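Local coordinates for outer membrane porin protein 32 (Delftia acidovorans, PDB 2FGQ) that forms anion-selective channels through the bacterial outer membrane as a trimer of antiparallel beta-barrels whose pore can hold malate, at residues S98-S103 with Y175-N180; M116-W121 with E205-A210. All blocks are in the same frame, centred on the assembly; numbering follows the deposited sequence.

Contact 1: S98-S103 with Y175-N180. With MLT (D-malate), chain H.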
loop_
_atom_site.group_PDB
_atom_site.type_symbol
_atom_site.label_atom_id
_atom_site.label_comp_id
_atom_site.label_asym_id
_atom_site.label_seq_id
_atom_site.Cartn_x
_atom_site.Cartn_y
_atom_site.Cartn_z
ATOM N N SER A 98 -16.463 5.798 19.744
ATOM C CA SER A 98 -16.881 4.767 18.814
ATOM C C SER A 98 -16.382 3.388 19.233
ATOM O O SER A 98 -17.129 2.412 19.136
ATOM C CB SER A 98 -16.432 5.068 17.385
ATOM O OG SER A 98 -15.030 4.943 17.306
ATOM N N GLN A 99 -15.145 3.312 19.715
ATOM C CA GLN A 99 -14.570 2.044 20.148
ATOM C C GLN A 99 -15.472 1.363 21.176
ATOM O O GLN A 99 -15.765 0.171 21.087
ATOM C CB GLN A 99 -13.163 2.215 20.693
ATOM C CG GLN A 99 -12.476 0.862 20.871
ATOM C CD GLN A 99 -11.091 0.974 21.350
ATOM O OE1 GLN A 99 -10.157 0.898 20.560
ATOM N NE2 GLN A 99 -10.929 1.120 22.658
ATOM N N LYS A 100 -15.958 2.139 22.124
ATOM C CA LYS A 100 -16.744 1.548 23.190
ATOM C C LYS A 100 -18.201 1.364 22.794
ATOM O O LYS A 100 -18.794 0.334 23.099
ATOM C CB LYS A 100 -16.645 2.429 24.432
ATOM C CG LYS A 100 -17.207 1.757 25.690
ATOM C CD LYS A 100 -16.363 0.582 26.144
ATOM C CE LYS A 100 -16.653 0.165 27.581
ATOM N NZ LYS A 100 -17.981 -0.379 27.707
ATOM N N LEU A 101 -18.797 2.347 22.145
ATOM C CA LEU A 101 -20.244 2.302 21.939
ATOM C C LEU A 101 -20.632 1.395 20.754
ATOM O O LEU A 101 -21.727 0.839 20.742
ATOM C CB LEU A 101 -20.830 3.693 21.756
ATOM C CG LEU A 101 -21.063 4.470 23.066
ATOM C CD1 LEU A 101 -22.235 3.849 23.814
ATOM C CD2 LEU A 101 -19.860 4.573 23.945
ATOM N N THR A 102 -19.761 1.211 19.765
ATOM C CA THR A 102 -20.108 0.291 18.681
ATOM C C THR A 102 -20.167 -1.164 19.178
ATOM O O THR A 102 -20.725 -1.995 18.507
ATOM C CB THR A 102 -19.157 0.361 17.445
ATOM O OG1 THR A 102 -17.799 0.166 17.831
ATOM C CG2 THR A 102 -19.227 1.699 16.794
ATOM N N SER A 103 -19.616 -1.451 20.354
ATOM C CA SER A 103 -19.701 -2.799 20.931
ATOM C C SER A 103 -21.161 -3.263 21.203
ATOM O O SER A 103 -21.412 -4.470 21.310
ATOM C CB SER A 103 -18.853 -2.899 22.205
ATOM O OG SER A 103 -19.548 -2.282 23.304
ATOM N N TYR A 175 -15.736 8.494 27.312
ATOM C CA TYR A 175 -16.848 7.747 27.861
ATOM C C TYR A 175 -16.556 7.316 29.285
ATOM O O TYR A 175 -15.422 7.214 29.713
ATOM C CB TYR A 175 -17.167 6.498 27.027
ATOM C CG TYR A 175 -16.105 5.442 27.043
ATOM C CD1 TYR A 175 -16.019 4.478 28.068
ATOM C CD2 TYR A 175 -15.180 5.390 26.011
ATOM C CE1 TYR A 175 -15.002 3.514 28.056
ATOM C CE2 TYR A 175 -14.206 4.460 25.981
ATOM C CZ TYR A 175 -14.080 3.539 26.994
ATOM O OH TYR A 175 -13.092 2.593 26.861
ATOM N N VAL A 176 -17.642 7.086 30.002
ATOM C CA VAL A 176 -17.633 6.333 31.245
ATOM C C VAL A 176 -18.518 5.098 31.064
ATOM O O VAL A 176 -19.506 5.116 30.327
ATOM C CB VAL A 176 -18.116 7.198 32.436
ATOM C CG1 VAL A 176 -17.126 8.303 32.713
ATOM C CG2 VAL A 176 -19.533 7.736 32.247
ATOM N N ALA A 177 -18.142 4.016 31.726
ATOM C CA ALA A 177 -18.810 2.750 31.557
ATOM C C ALA A 177 -18.701 1.862 32.785
ATOM O O ALA A 177 -17.868 2.095 33.682
ATOM C CB ALA A 177 -18.247 2.022 30.386
ATOM N N TYR A 178 -19.594 0.890 32.808
ATOM C CA TYR A 178 -19.592 -0.203 33.773
ATOM C C TYR A 178 -19.648 -1.503 32.963
ATOM O O TYR A 178 -20.567 -1.691 32.156
ATOM C CB TYR A 178 -20.794 -0.071 34.720
ATOM C CG TYR A 178 -20.815 -1.192 35.728
ATOM C CD1 TYR A 178 -20.065 -1.126 36.882
ATOM C CD2 TYR A 178 -21.531 -2.334 35.488
ATOM C CE1 TYR A 178 -20.045 -2.193 37.802
ATOM C CE2 TYR A 178 -21.498 -3.411 36.378
ATOM C CZ TYR A 178 -20.772 -3.329 37.543
ATOM O OH TYR A 178 -20.757 -4.412 38.408
ATOM N N ASP A 179 -18.689 -2.397 33.198
ATOM C CA ASP A 179 -18.603 -3.680 32.525
ATOM C C ASP A 179 -18.176 -4.709 33.536
ATOM O O ASP A 179 -17.056 -4.640 34.042
ATOM C CB ASP A 179 -17.541 -3.616 31.427
ATOM C CG ASP A 179 -18.008 -2.829 30.261
ATOM O OD1 ASP A 179 -17.726 -1.609 30.225
ATOM O OD2 ASP A 179 -18.695 -3.359 29.354
ATOM N N ASN A 180 -19.055 -5.659 33.817
ATOM C CA ASN A 180 -18.741 -6.727 34.759
ATOM C C ASN A 180 -18.704 -8.144 34.176
ATOM O O ASN A 180 -18.626 -9.118 34.938
ATOM C CB ASN A 180 -19.679 -6.623 35.975
ATOM C CG ASN A 180 -21.093 -7.081 35.679
ATOM O OD1 ASN A 180 -21.392 -7.546 34.562
ATOM N ND2 ASN A 180 -21.982 -6.965 36.683
HETATM C C1 MLT H . -14.351 -1.312 12.407
HETATM O O1 MLT H . -14.747 -2.344 11.651
HETATM O O2 MLT H . -13.578 -1.476 13.441
HETATM C C2 MLT H . -14.801 0.085 12.188
HETATM O O3 MLT H . -14.891 0.367 10.816
HETATM C C3 MLT H . -16.097 0.295 12.958
HETATM C C4 MLT H . -15.868 -0.275 14.343
HETATM O O4 MLT H . -15.160 -1.356 14.573
HETATM O O5 MLT H . -16.350 0.288 15.379
HETATM O O HOH W 1 -13.137 1.148 24.278
#
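Lys100 lays its aliphatic chain across one face of the Tyr175 ring and carries its ammonium on to Asp179. Lys100 CB stands over the face, 3.6 Å from the Tyr175 ring centroid and 15° off the normal, a CH-pi contact; CG and CD continue over the CE1 side of the ring. Bends at chi2 (68°) and chi4 (67°) steer the chain past the small CB of Ala177, 3.6 Å from Lys100 NZ. NZ of Lys100 then forms a salt bridge with OD1 of Asp179 at 2.8 Å, on the syn side of the carboxylate, and is also hydrogen-bonded to Ser186. Asn149 bonds to the same OD1, and Ser184 to OD2, so both carboxylate oxygens have partners. Helix 96-101 belongs to the constriction loop that porins fold into the channel, and here it meets barrel strand 171-179. One water accepts from NE2 of Gln99 and lies 3.0 Å from the Tyr175 OH; Arg89 bonds Gln99 OE1. A leucine in place of Tyr175 would probably leave that water without its second partner and the lysine methylenes without a flat surface. Ser103 OG donates to Lys100 O at 2.7 Å. Thr102 OG1 has both Ser98 O and malate O5 within hydrogen-bonding distance, its proton not assigned.

Contact 2: M116-W121 with E205-A210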
loop_
_atom_site.group_PDB
_atom_site.type_symbol
_atom_site.label_atom_id
_atom_site.label_comp_id
_atom_site.label_asym_id
_atom_site.label_seq_id
_atom_site.Cartn_x
_atom_site.Cartn_y
_atom_site.Cartn_z
ATOM N N MET A 116 -26.506 2.540 12.112
ATOM C CA MET A 116 -25.955 3.581 11.210
ATOM C C MET A 116 -25.713 4.914 11.909
ATOM O O MET A 116 -25.484 5.911 11.245
ATOM C CB MET A 116 -26.939 3.861 10.057
ATOM C CG MET A 116 -27.262 2.720 9.204
ATOM S SD MET A 116 -28.534 3.264 7.920
ATOM C CE MET A 116 -27.918 4.725 7.353
ATOM N N GLY A 117 -25.857 4.977 13.233
ATOM C CA GLY A 117 -25.707 6.256 13.928
ATOM C C GLY A 117 -24.376 6.982 13.663
ATOM O O GLY A 117 -24.330 8.212 13.532
ATOM N N PHE A 118 -23.291 6.210 13.606
ATOM C CA PHE A 118 -21.946 6.778 13.334
ATOM C C PHE A 118 -21.816 6.947 11.837
ATOM O O PHE A 118 -21.175 6.126 11.154
ATOM C CB PHE A 118 -20.819 5.922 13.916
ATOM C CG PHE A 118 -20.825 5.821 15.410
ATOM C CD1 PHE A 118 -20.153 6.765 16.149
ATOM C CD2 PHE A 118 -21.447 4.772 16.073
ATOM C CE1 PHE A 118 -20.082 6.692 17.519
ATOM C CE2 PHE A 118 -21.443 4.724 17.507
ATOM C CZ PHE A 118 -20.733 5.680 18.203
ATOM N N ARG A 119 -22.385 8.030 11.330
ATOM C CA ARG A 119 -22.328 8.344 9.904
ATOM C C ARG A 119 -22.309 9.871 9.731
ATOM O O ARG A 119 -22.604 10.633 10.665
ATOM C CB ARG A 119 -23.392 7.629 9.062
ATOM C CG ARG A 119 -24.728 8.164 9.220
ATOM C CD ARG A 119 -25.776 7.378 8.402
ATOM N NE ARG A 119 -25.551 7.472 6.954
ATOM C CZ ARG A 119 -25.910 8.499 6.192
ATOM N NH1 ARG A 119 -26.526 9.555 6.696
ATOM N NH2 ARG A 119 -25.614 8.490 4.901
ATOM N N ASN A 120 -21.925 10.316 8.558
ATOM C CA ASN A 120 -21.859 11.734 8.232
ATOM C C ASN A 120 -23.229 12.254 7.780
ATOM O O ASN A 120 -23.501 12.479 6.595
ATOM C CB ASN A 120 -20.781 11.937 7.177
ATOM C CG ASN A 120 -20.494 13.382 6.901
ATOM O OD1 ASN A 120 -21.037 14.301 7.563
ATOM N ND2 ASN A 120 -19.582 13.613 5.943
ATOM N N TRP A 121 -24.049 12.523 8.775
ATOM C CA TRP A 121 -25.430 12.924 8.564
ATOM C C TRP A 121 -25.592 14.237 7.822
ATOM O O TRP A 121 -26.658 14.482 7.207
ATOM C CB TRP A 121 -26.185 13.015 9.918
ATOM C CG TRP A 121 -26.381 11.685 10.590
ATOM C CD1 TRP A 121 -25.695 11.195 11.652
ATOM C CD2 TRP A 121 -27.330 10.684 10.233
ATOM N NE1 TRP A 121 -26.155 9.945 11.987
ATOM C CE2 TRP A 121 -27.155 9.600 11.114
ATOM C CE3 TRP A 121 -28.321 10.580 9.235
ATOM C CZ2 TRP A 121 -27.937 8.446 11.048
ATOM C CZ3 TRP A 121 -29.087 9.414 9.160
ATOM C CH2 TRP A 121 -28.886 8.370 10.059
ATOM N N GLU A 205 -21.952 14.744 19.638
ATOM C CA GLU A 205 -22.520 13.406 19.679
ATOM C C GLU A 205 -22.597 12.931 21.119
ATOM O O GLU A 205 -21.615 12.942 21.853
ATOM C CB GLU A 205 -21.609 12.480 18.895
ATOM C CG GLU A 205 -22.058 11.062 18.627
ATOM C CD GLU A 205 -20.884 10.235 18.127
ATOM O OE1 GLU A 205 -20.810 10.034 16.886
ATOM O OE2 GLU A 205 -20.019 9.834 18.978
ATOM N N ILE A 206 -23.783 12.501 21.513
ATOM C CA ILE A 206 -24.004 11.882 22.807
ATOM C C ILE A 206 -24.595 10.501 22.548
ATOM O O ILE A 206 -25.545 10.354 21.768
ATOM C CB ILE A 206 -24.894 12.752 23.704
ATOM C CG1 ILE A 206 -25.080 12.063 25.056
ATOM C CG2 ILE A 206 -26.224 12.937 23.090
ATOM C CD1 ILE A 206 -25.632 12.941 26.128
ATOM N N THR A 207 -24.040 9.493 23.193
ATOM C CA THR A 207 -24.398 8.108 22.932
ATOM C C THR A 207 -24.529 7.326 24.235
ATOM O O THR A 207 -23.679 7.437 25.106
ATOM C CB THR A 207 -23.313 7.423 22.072
ATOM O OG1 THR A 207 -22.970 8.252 20.967
ATOM C CG2 THR A 207 -23.845 6.132 21.466
ATOM N N LEU A 208 -25.618 6.577 24.386
ATOM C CA LEU A 208 -25.838 5.719 25.537
ATOM C C LEU A 208 -26.075 4.306 25.062
ATOM O O LEU A 208 -26.899 4.107 24.206
ATOM C CB LEU A 208 -27.051 6.246 26.335
ATOM C CG LEU A 208 -27.378 5.486 27.612
ATOM C CD1 LEU A 208 -26.316 5.659 28.662
ATOM C CD2 LEU A 208 -28.753 5.928 28.160
ATOM N N GLY A 209 -25.359 3.325 25.610
ATOM C CA GLY A 209 -25.562 1.946 25.218
ATOM C C GLY A 209 -25.598 1.051 26.440
ATOM O O GLY A 209 -25.001 1.368 27.459
ATOM N N ALA A 210 -26.325 -0.057 26.330
ATOM C CA ALA A 210 -26.373 -1.060 27.408
ATOM C C ALA A 210 -26.659 -2.417 26.834
ATOM O O ALA A 210 -27.315 -2.533 25.796
ATOM C CB ALA A 210 -27.427 -0.710 28.443
HETATM O O HOH W 2 -22.862 9.982 15.142
#
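Phe118 brings the CD1 and CE1 side of its ring against the carboxylate of Glu205, whose plane stands 89° from that of the ring. OE1 of Glu205 lies 3.4 Å from CD1 of Phe118 and OE2 3.5 Å from CE1, an oblique approach without a direct hydrogen bond. The phenylalanine has CG anti to its carbonyl carbon (chi1 -64°), and from there the ring extends to Thr207, whose OG1 is 4.4 Å from Phe118 CZ. Thr207 OG1 is itself hydrogen-bonded to Gln224. Segment 116-121 is irregular, part of the long loop that porins fold into the barrel; Phe118 is the centre of an inverse gamma turn in it, and strand 199-213 supplies the wall. Phenylalanine suits this buried place, where Leu101 and Ile132 also pack on its side chain beside the more polar Ser98 and Gln224. Glu205 reaches inward with an extended chain, and its buried charge is met by a salt bridge from Arg203 to OE1. A water donates to Glu205 OE1 at 2.7 Å and to Gly117 O at 2.8 Å, adding a polar link between loop and wall beside the ring contact. The same Gly117 carbonyl accepts from Trp121 NE1 at 3.0 Å, with the donor tilted 33° from the carbonyl plane.

Contacts 1 and 2 fasten two parts of one inward-folded loop to the same barrel sheet, with centres 12 Å apart. Their segments alternate along the chain, both loop segments preceding both strands. The helix of contact 1 also packs on contact 2: Leu101 CG lies 3.6 Å from Thr207 CG2, and Ser98 CA is 4.0 Å from Phe118 CE1. Thr102 joins this packing to the pocket, since its CG2 rests 3.8 Å from Phe118 CE2 while its OG1 lies 2.9 Å from malate O5. Thr36, Arg75 and Arg133 also bind the malate, and the Phe118 side chain stays about 7 Å from it.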